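Local coordinates for mandelate racemase / muconate lactonizing enzyme, C-terminal domain protein (Pseudovibrio sp. JE062, PDB 4JHM) that belongs to the mandelate racemase / muconate lactonizing enzyme family of the enolase superfamily and carries a TIM-barrel-like C-terminal domain, at residues Asp155-Lys165 with Phe322-Glu330. Numbering follows the deposited sequence.
Sequences DCIEHGFTAIK and FFEQFYPYE
An aromatic cluster and a buried salt bridge join two parts of the enolase-type barrel domain: H159, F161 and K165 on one side, Y327, Y329 and E324 on the other. Helix 149-159 turns through G160 into strand 163-167, while strand 323-326 runs out into the loop with Y327 and Y329. Both strands pair in parallel with strand 133-139, which lies between them.

F161 points the edge of its ring at the face of Y327. The planes meet at 65°, and F161 CE2 lies 3.6 Å from Y327 CG. The H159 ring makes an offset stack with Y327, with centroids 4.9 Å apart. Its CG is anti to the backbone N (chi1 -165°), which swings the imidazole out from the helix end to these tyrosines. Y327 OH sits over one imidazole face. Y329 points back at H159 and brings its OH to the imidazole edge, at the NE2 side. C156 SG lies obliquely beside Y327, 4.0 Å from Y327 CD2. The F161 edge also meets the aliphatic part of Q325, and F161 CZ is 4.0 Å from Q325 CG. The Q325 amide turns elsewhere, and its NE2 bonds to I340 O.

At the other end, K165 NZ forms a salt bridge with E324 OE1 at 2.8 Å. The ammonium comes from above the carboxylate, 61° out of its plane. E222 and Y137 also bind NZ, and S139 OG binds OE1. Separately, where strand 163-167 begins, A163 CB touches F322 CE1 at 3.9 Å.

Parallel strands with polar side chains meeting inside and a helix-to-strand turn packed on a neighbouring loop are consistent with the TIM-barrel-like domain of the enolase superfamily.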
ATOM      1  N   ASP A 155      -6.488  -5.232  49.814  1.00 96.93           N
ATOM      2  CA  ASP A 155      -5.410  -4.401  50.352  1.00 95.02           C
ATOM      3  C   ASP A 155      -5.095  -3.278  49.377  1.00 93.87           C
ATOM      4  O   ASP A 155      -5.144  -2.102  49.731  1.00 95.93           O
ATOM      5  CB  ASP A 155      -4.135  -5.215  50.570  1.00 95.77           C
ATOM      6  CG  ASP A 155      -4.233  -6.160  51.735  1.00 99.10           C
ATOM      7  OD1 ASP A 155      -5.054  -5.912  52.643  1.00106.56           O
ATOM      8  OD2 ASP A 155      -3.474  -7.151  51.745  1.00102.53           O
ATOM      9  N   CYS A 156      -4.760  -3.650  48.147  1.00 91.45           N
ATOM     10  CA  CYS A 156      -4.398  -2.678  47.130  1.00 93.24           C
ATOM     11  C   CYS A 156      -5.316  -1.465  47.210  1.00100.46           C
ATOM     12  O   CYS A 156      -4.855  -0.326  47.169  1.00111.24           O
ATOM     13  CB  CYS A 156      -4.472  -3.301  45.734  1.00 91.11           C
ATOM     14  SG  CYS A 156      -3.212  -4.554  45.393  1.00 91.46           S
ATOM     15  N   ILE A 157      -6.615  -1.716  47.345  1.00102.43           N
ATOM     16  CA  ILE A 157      -7.611  -0.647  47.323  1.00101.01           C
ATOM     17  C   ILE A 157      -7.602   0.189  48.605  1.00102.92           C
ATOM     18  O   ILE A 157      -7.878   1.385  48.565  1.00106.93           O
ATOM     19  CB  ILE A 157      -9.024  -1.205  47.062  1.00 99.30           C
ATOM     20  CG1 ILE A 157      -9.066  -1.881  45.687  1.00 97.98           C
ATOM     21  CG2 ILE A 157     -10.058  -0.091  47.132  1.00 96.11           C
ATOM     22  CD1 ILE A 157     -10.302  -2.718  45.442  1.00100.17           C
ATOM     23  N   GLU A 158      -7.288  -0.430  49.737  1.00105.18           N
ATOM     24  CA  GLU A 158      -7.130   0.331  50.975  1.00108.07           C
ATOM     25  C   GLU A 158      -5.831   1.129  50.947  1.00103.23           C
ATOM     26  O   GLU A 158      -5.804   2.292  51.349  1.00101.42           O
ATOM     27  CB  GLU A 158      -7.163  -0.580  52.209  1.00112.54           C
ATOM     28  CG  GLU A 158      -8.511  -0.630  52.918  1.00118.50           C
ATOM     29  CD  GLU A 158      -8.878   0.686  53.592  1.00125.57           C
ATOM     30  OE1 GLU A 158      -8.929   1.723  52.896  1.00127.31           O
ATOM     31  OE2 GLU A 158      -9.128   0.686  54.819  1.00122.84           O
ATOM     32  N   HIS A 159      -4.758   0.512  50.460  1.00 98.62           N
ATOM     33  CA  HIS A 159      -3.455   1.168  50.453  1.00 94.02           C
ATOM     34  C   HIS A 159      -3.501   2.442  49.629  1.00 93.13           C
ATOM     35  O   HIS A 159      -2.657   3.319  49.798  1.00100.78           O
ATOM     36  CB  HIS A 159      -2.354   0.239  49.934  1.00 89.07           C
ATOM     37  CG  HIS A 159      -0.969   0.727  50.238  1.00 91.48           C
ATOM     38  ND1 HIS A 159      -0.459   0.762  51.519  1.00 94.88           N
ATOM     39  CD2 HIS A 159       0.007   1.207  49.434  1.00 90.07           C
ATOM     40  CE1 HIS A 159       0.773   1.240  51.489  1.00 91.34           C
ATOM     41  NE2 HIS A 159       1.079   1.518  50.236  1.00 89.68           N
ATOM     42  N   GLY A 160      -4.487   2.540  48.740  1.00 91.55           N
ATOM     43  CA  GLY A 160      -4.724   3.768  47.981  1.00 91.12           C
ATOM     44  C   GLY A 160      -4.577   3.623  46.478  1.00 86.72           C
ATOM     45  O   GLY A 160      -4.816   4.575  45.736  1.00 87.08           O
ATOM     46  N   PHE A 161      -4.187   2.433  46.030  1.00 82.32           N
ATOM     47  CA  PHE A 161      -3.921   2.185  44.619  1.00 78.63           C
ATOM     48  C   PHE A 161      -5.151   2.433  43.753  1.00 81.79           C
ATOM     49  O   PHE A 161      -6.269   2.075  44.118  1.00 87.75           O
ATOM     50  CB  PHE A 161      -3.436   0.751  44.401  1.00 77.66           C
ATOM     51  CG  PHE A 161      -1.988   0.530  44.754  1.00 76.59           C
ATOM     52  CD1 PHE A 161      -0.982   1.165  44.041  1.00 72.98           C
ATOM     53  CD2 PHE A 161      -1.633  -0.334  45.780  1.00 74.18           C
ATOM     54  CE1 PHE A 161       0.347   0.955  44.353  1.00 69.99           C
ATOM     55  CE2 PHE A 161      -0.305  -0.548  46.094  1.00 72.39           C
ATOM     56  CZ  PHE A 161       0.686   0.098  45.377  1.00 70.15           C
ATOM     57  N   THR A 162      -4.915   3.032  42.593  1.00 82.45           N
ATOM     58  CA  THR A 162      -5.971   3.431  41.670  1.00 83.51           C
ATOM     59  C   THR A 162      -6.096   2.465  40.492  1.00 80.44           C
ATOM     60  O   THR A 162      -7.026   2.562  39.693  1.00 69.84           O
ATOM     61  CB  THR A 162      -5.657   4.826  41.107  1.00 85.30           C
ATOM     62  OG1 THR A 162      -4.234   4.951  40.924  1.00 81.94           O
ATOM     63  CG2 THR A 162      -6.143   5.903  42.064  1.00 82.50           C
ATOM     64  N   ALA A 163      -5.145   1.544  40.384  1.00 78.64           N
ATOM     65  CA  ALA A 163      -5.080   0.640  39.247  1.00 75.03           C
ATOM     66  C   ALA A 163      -4.294  -0.607  39.615  1.00 73.93           C
ATOM     67  O   ALA A 163      -3.354  -0.550  40.407  1.00 78.90           O
ATOM     68  CB  ALA A 163      -4.432   1.337  38.062  1.00 71.96           C
ATOM     69  N   ILE A 164      -4.683  -1.735  39.035  1.00 69.86           N
ATOM     70  CA  ILE A 164      -4.009  -2.992  39.297  1.00 70.90           C
ATOM     71  C   ILE A 164      -3.727  -3.740  38.000  1.00 71.81           C
ATOM     72  O   ILE A 164      -4.639  -3.997  37.214  1.00 67.10           O
ATOM     73  CB  ILE A 164      -4.864  -3.890  40.203  1.00 74.15           C
ATOM     74  CG1 ILE A 164      -5.112  -3.198  41.546  1.00 75.94           C
ATOM     75  CG2 ILE A 164      -4.182  -5.236  40.403  1.00 75.43           C
ATOM     76  CD1 ILE A 164      -5.969  -4.001  42.500  1.00 78.05           C
ATOM     77  N   LYS A 165      -2.461  -4.077  37.771  1.00 73.92           N
ATOM     78  CA  LYS A 165      -2.106  -4.953  36.665  1.00 70.94           C
ATOM     79  C   LYS A 165      -1.885  -6.354  37.207  1.00 72.72           C
ATOM     80  O   LYS A 165      -0.879  -6.628  37.861  1.00 74.52           O
ATOM     81  CB  LYS A 165      -0.853  -4.483  35.921  1.00 69.92           C
ATOM     82  CG  LYS A 165      -0.417  -5.469  34.842  1.00 68.70           C
ATOM     83  CD  LYS A 165       0.752  -4.969  34.015  1.00 72.60           C
ATOM     84  CE  LYS A 165       2.083  -5.173  34.718  1.00 76.06           C
ATOM     85  NZ  LYS A 165       3.201  -4.513  33.983  1.00 76.59           N
ATOM     86  N   PHE A 322       1.154   5.896  34.078  1.00 64.02           N
ATOM     87  CA  PHE A 322       1.421   5.190  35.333  1.00 68.12           C
ATOM     88  C   PHE A 322       2.891   4.885  35.620  1.00 67.33           C
ATOM     89  O   PHE A 322       3.743   4.897  34.734  1.00 66.83           O
ATOM     90  CB  PHE A 322       0.646   3.872  35.376  1.00 70.68           C
ATOM     91  CG  PHE A 322      -0.839   4.031  35.250  1.00 70.58           C
ATOM     92  CD1 PHE A 322      -1.608   4.370  36.353  1.00 69.12           C
ATOM     93  CD2 PHE A 322      -1.470   3.822  34.032  1.00 70.22           C
ATOM     94  CE1 PHE A 322      -2.979   4.513  36.241  1.00 67.33           C
ATOM     95  CE2 PHE A 322      -2.841   3.962  33.914  1.00 69.67           C
ATOM     96  CZ  PHE A 322      -3.596   4.309  35.021  1.00 70.89           C
ATOM     97  N   PHE A 323       3.155   4.608  36.890  1.00 71.43           N
ATOM     98  CA  PHE A 323       4.436   4.103  37.359  1.00 72.84           C
ATOM     99  C   PHE A 323       4.168   2.718  37.913  1.00 73.35           C
ATOM    100  O   PHE A 323       3.345   2.559  38.816  1.00 74.70           O
ATOM    101  CB  PHE A 323       4.998   5.005  38.460  1.00 72.52           C
ATOM    102  CG  PHE A 323       6.048   4.353  39.309  1.00 71.68           C
ATOM    103  CD1 PHE A 323       5.697   3.646  40.446  1.00 77.72           C
ATOM    104  CD2 PHE A 323       7.389   4.461  38.986  1.00 77.33           C
ATOM    105  CE1 PHE A 323       6.664   3.049  41.240  1.00 76.07           C
ATOM    106  CE2 PHE A 323       8.362   3.867  39.775  1.00 75.36           C
ATOM    107  CZ  PHE A 323       7.999   3.160  40.902  1.00 74.66           C
ATOM    108  N   GLU A 324       4.840   1.716  37.356  1.00 70.76           N
ATOM    109  CA  GLU A 324       4.652   0.342  37.794  1.00 67.04           C
ATOM    110  C   GLU A 324       5.215   0.167  39.204  1.00 67.95           C
ATOM    111  O   GLU A 324       6.409   0.349  39.436  1.00 65.01           O
ATOM    112  CB  GLU A 324       5.328  -0.621  36.821  1.00 66.66           C
ATOM    113  CG  GLU A 324       5.178  -2.087  37.189  1.00 65.00           C
ATOM    114  CD  GLU A 324       5.581  -3.019  36.067  1.00 64.89           C
ATOM    115  OE1 GLU A 324       5.078  -4.161  36.048  1.00 69.80           O
ATOM    116  OE2 GLU A 324       6.396  -2.619  35.204  1.00 63.17           O
ATOM    117  N   GLN A 325       4.342  -0.173  40.142  1.00 69.61           N
ATOM    118  CA  GLN A 325       4.748  -0.390  41.522  1.00 74.19           C
ATOM    119  C   GLN A 325       4.388  -1.800  41.953  1.00 71.86           C
ATOM    120  O   GLN A 325       3.215  -2.107  42.188  1.00 67.04           O
ATOM    121  CB  GLN A 325       4.056   0.612  42.447  1.00 79.23           C
ATOM    122  CG  GLN A 325       4.368   0.408  43.922  1.00 80.16           C
ATOM    123  CD  GLN A 325       5.736   0.933  44.300  1.00 83.41           C
ATOM    124  OE1 GLN A 325       6.693   0.170  44.450  1.00 88.55           O
ATOM    125  NE2 GLN A 325       5.839   2.244  44.443  1.00 86.52           N
ATOM    126  N   PHE A 326       5.393  -2.660  42.049  1.00 71.47           N
ATOM    127  CA  PHE A 326       5.167  -4.002  42.553  1.00 74.36           C
ATOM    128  C   PHE A 326       4.836  -3.932  44.040  1.00 74.67           C
ATOM    129  O   PHE A 326       5.504  -3.239  44.806  1.00 74.75           O
ATOM    130  CB  PHE A 326       6.379  -4.900  42.324  1.00 74.25           C
ATOM    131  CG  PHE A 326       6.161  -6.310  42.775  1.00 76.85           C
ATOM    132  CD1 PHE A 326       5.625  -7.252  41.910  1.00 79.07           C
ATOM    133  CD2 PHE A 326       6.459  -6.688  44.073  1.00 80.45           C
ATOM    134  CE1 PHE A 326       5.407  -8.554  42.328  1.00 80.15           C
ATOM    135  CE2 PHE A 326       6.244  -7.986  44.498  1.00 84.29           C
ATOM    136  CZ  PHE A 326       5.716  -8.921  43.624  1.00 83.84           C
ATOM    137  N   TYR A 327       3.798  -4.660  44.434  1.00 76.44           N
ATOM    138  CA  TYR A 327       3.293  -4.631  45.800  1.00 80.15           C
ATOM    139  C   TYR A 327       3.142  -6.084  46.243  1.00 81.11           C
ATOM    140  O   TYR A 327       2.517  -6.874  45.533  1.00 81.66           O
ATOM    141  CB  TYR A 327       1.949  -3.887  45.824  1.00 80.71           C
ATOM    142  CG  TYR A 327       1.411  -3.554  47.198  1.00 84.43           C
ATOM    143  CD1 TYR A 327       2.161  -2.810  48.101  1.00 86.01           C
ATOM    144  CD2 TYR A 327       0.137  -3.962  47.583  1.00 86.75           C
ATOM    145  CE1 TYR A 327       1.668  -2.502  49.354  1.00 88.62           C
ATOM    146  CE2 TYR A 327      -0.366  -3.659  48.836  1.00 87.44           C
ATOM    147  CZ  TYR A 327       0.403  -2.929  49.717  1.00 91.59           C
ATOM    148  OH  TYR A 327      -0.093  -2.622  50.965  1.00 95.82           O
ATOM    149  N   PRO A 328       3.727  -6.458  47.399  1.00 84.61           N
ATOM    150  CA  PRO A 328       4.447  -5.656  48.401  1.00 86.94           C
ATOM    151  C   PRO A 328       5.756  -5.047  47.899  1.00 85.04           C
ATOM    152  O   PRO A 328       6.217  -5.385  46.812  1.00 81.26           O
ATOM    153  CB  PRO A 328       4.750  -6.665  49.520  1.00 84.91           C
ATOM    154  CG  PRO A 328       3.945  -7.882  49.214  1.00 83.14           C
ATOM    155  CD  PRO A 328       3.754  -7.891  47.735  1.00 81.93           C
ATOM    156  N   TYR A 329       6.345  -4.163  48.704  1.00 84.46           N
ATOM    157  CA  TYR A 329       7.554  -3.442  48.317  1.00 85.05           C
ATOM    158  C   TYR A 329       8.812  -4.122  48.833  1.00 86.10           C
ATOM    159  O   TYR A 329       9.803  -4.249  48.119  1.00 90.58           O
ATOM    160  CB  TYR A 329       7.552  -2.024  48.890  1.00 89.05           C
ATOM    161  CG  TYR A 329       6.251  -1.264  48.782  1.00 89.26           C
ATOM    162  CD1 TYR A 329       5.703  -0.956  47.544  1.00 87.46           C
ATOM    163  CD2 TYR A 329       5.592  -0.813  49.923  1.00 88.62           C
ATOM    164  CE1 TYR A 329       4.523  -0.245  47.445  1.00 89.21           C
ATOM    165  CE2 TYR A 329       4.411  -0.103  49.834  1.00 86.33           C
ATOM    166  CZ  TYR A 329       3.881   0.181  48.594  1.00 88.45           C
ATOM    167  OH  TYR A 329       2.708   0.887  48.490  1.00 86.20           O
ATOM    168  N   GLU A 330       8.756  -4.539  50.092  1.00 89.65           N
ATOM    169  CA  GLU A 330       9.937  -4.932  50.861  1.00 91.74           C
ATOM    170  C   GLU A 330      11.011  -5.671  50.060  1.00 89.22           C
ATOM    171  O   GLU A 330      12.194  -5.344  50.156  1.00 90.05           O
ATOM    172  CB  GLU A 330       9.520  -5.776  52.069  1.00 93.93           C
ATOM    173  CG  GLU A 330       8.743  -5.007  53.134  1.00 99.07           C
ATOM    174  CD  GLU A 330       7.278  -4.791  52.781  1.00 98.98           C
ATOM    175  OE1 GLU A 330       6.503  -4.407  53.680  1.00 99.29           O
ATOM    176  OE2 GLU A 330       6.894  -5.006  51.612  1.00101.93           O
TER